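Local atomic coordinates of type-iv like pilin ttha1222 (Thermus thermophilus, PDB entry 5G2F), a protein that is a type IV-like pilin linked to natural competence, and probably serves DNA uptake as a subunit of a pilus-like structure. Residues 13-18 and 60-65. Numbering follows the deposited sequence.
Sequences NVALAL and YVIEAS
Leu-18 lies over the ring of Tyr-60 where the first helix of this part of the pilin, which lacks the natural N-terminal segment, packs on its antiparallel sheet, the helix-on-sheet core of the type IV pilin fold. The evidence for a CH-pi contact is direct: CD1 of Leu-18 stands 3.7 Å from the centroid of the Tyr-60 ring, 13° off its normal. Beyond the ring, the phenolic OH of Tyr-60 comes close to the helix backbone, 3.2 Å from O of Ala-15, but its hydrogen-bond partner is Glu-19 OE2. CB of Ala-15 lies 3.6 Å from the phenolic OH of Tyr-60.

Ile-62, two residues along the strand, packs against the helix between Val-14 and Ala-15, leading with its CD1, which sits 3.7 Å from CG1 of Val-14 and 4.0 Å from CB of Ala-15. All five touching residues are buried, and the short axes of helix 13-18 and strand 60-65 run roughly antiparallel, at 152°.

In the second shell, Glu-19, the last residue of helix 3-19, helps to hold the polar end of the ring, tying the hydroxyl to the same helix, while Ile-52 and Tyr-54 of strand 47-54 touch Leu-18. Replacing Tyr-60 by an alanine would probably leave Leu-18 CD1 without its aromatic face and Glu-19 without its hydroxyl partner. The ring gets its place from a first torsion that puts CG between the backbone N and the carbonyl carbon (chi1 55°), and from there the ring extends to the helix, with CZ of Tyr-60 4.0 Å from CB of Leu-18.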
# COMPACT_ATOMS: atom_id res chain seq x y z
N ASN A 13 -2.54 -14.63 -6.37
CA ASN A 13 -3.62 -13.62 -6.48
C ASN A 13 -3.12 -12.17 -6.43
O ASN A 13 -3.65 -11.32 -7.17
CB ASN A 13 -4.74 -13.89 -5.45
CG ASN A 13 -5.68 -14.98 -5.91
OD1 ASN A 13 -5.96 -15.11 -7.10
ND2 ASN A 13 -6.22 -15.75 -4.96
N VAL A 14 -2.07 -11.90 -5.64
CA VAL A 14 -1.41 -10.59 -5.64
C VAL A 14 -0.85 -10.29 -7.03
O VAL A 14 -1.09 -9.23 -7.60
CB VAL A 14 -0.31 -10.50 -4.57
CG1 VAL A 14 0.48 -9.21 -4.66
CG2 VAL A 14 -0.92 -10.62 -3.18
N ALA A 15 -0.11 -11.26 -7.58
CA ALA A 15 0.44 -11.11 -8.94
C ALA A 15 -0.64 -10.85 -9.99
O ALA A 15 -0.50 -9.93 -10.79
CB ALA A 15 1.21 -12.36 -9.33
N LEU A 16 -1.70 -11.66 -9.99
CA LEU A 16 -2.82 -11.44 -10.93
C LEU A 16 -3.43 -10.04 -10.79
O LEU A 16 -3.69 -9.37 -11.78
CB LEU A 16 -3.93 -12.46 -10.74
CG LEU A 16 -3.60 -13.86 -11.24
CD1 LEU A 16 -4.58 -14.88 -10.67
CD2 LEU A 16 -3.61 -13.91 -12.77
N ALA A 17 -3.56 -9.58 -9.56
CA ALA A 17 -4.04 -8.22 -9.33
C ALA A 17 -3.10 -7.14 -9.89
O ALA A 17 -3.54 -6.14 -10.49
CB ALA A 17 -4.28 -8.00 -7.84
N LEU A 18 -1.80 -7.33 -9.70
CA LEU A 18 -0.82 -6.40 -10.23
C LEU A 18 -0.83 -6.37 -11.78
O LEU A 18 -0.73 -5.32 -12.41
CB LEU A 18 0.60 -6.77 -9.71
CG LEU A 18 0.89 -6.45 -8.26
CD1 LEU A 18 2.25 -6.93 -7.85
CD2 LEU A 18 0.81 -4.94 -7.96
N TYR A 60 8.35 -7.15 -11.19
CA TYR A 60 8.25 -7.10 -9.74
C TYR A 60 8.58 -8.45 -9.12
O TYR A 60 8.53 -9.50 -9.80
CB TYR A 60 6.83 -6.65 -9.28
CG TYR A 60 5.71 -7.47 -9.81
CD1 TYR A 60 5.29 -8.64 -9.17
CD2 TYR A 60 5.09 -7.15 -11.00
CE1 TYR A 60 4.27 -9.42 -9.69
CE2 TYR A 60 4.05 -7.91 -11.50
CZ TYR A 60 3.64 -9.03 -10.85
OH TYR A 60 2.68 -9.86 -11.39
N VAL A 61 8.83 -8.40 -7.81
CA VAL A 61 9.04 -9.56 -7.01
C VAL A 61 8.18 -9.43 -5.77
O VAL A 61 8.22 -8.39 -5.10
CB VAL A 61 10.52 -9.68 -6.56
CG1 VAL A 61 10.74 -10.98 -5.81
CG2 VAL A 61 11.44 -9.66 -7.77
N ILE A 62 7.39 -10.46 -5.51
CA ILE A 62 6.60 -10.51 -4.28
C ILE A 62 7.29 -11.45 -3.31
O ILE A 62 7.60 -12.59 -3.67
CB ILE A 62 5.18 -11.06 -4.55
CG1 ILE A 62 4.47 -10.21 -5.61
CG2 ILE A 62 4.38 -11.15 -3.27
CD1 ILE A 62 3.29 -10.90 -6.27
N GLU A 63 7.47 -11.01 -2.08
CA GLU A 63 8.03 -11.84 -1.01
C GLU A 63 7.06 -11.93 0.11
O GLU A 63 6.59 -10.88 0.60
CB GLU A 63 9.29 -11.19 -0.45
CG GLU A 63 10.48 -11.17 -1.37
CD GLU A 63 11.57 -10.31 -0.78
OE1 GLU A 63 12.37 -10.84 0.04
OE2 GLU A 63 11.60 -9.09 -1.08
N ALA A 64 6.69 -13.14 0.46
CA ALA A 64 5.76 -13.33 1.56
C ALA A 64 6.36 -14.27 2.59
O ALA A 64 6.96 -15.28 2.23
CB ALA A 64 4.45 -13.86 1.04
N SER A 65 6.22 -13.92 3.87
CA SER A 65 6.63 -14.76 4.96
C SER A 65 5.44 -15.47 5.48
O SER A 65 4.38 -14.83 5.65
CB SER A 65 7.25 -13.96 6.09
OG SER A 65 8.32 -13.20 5.60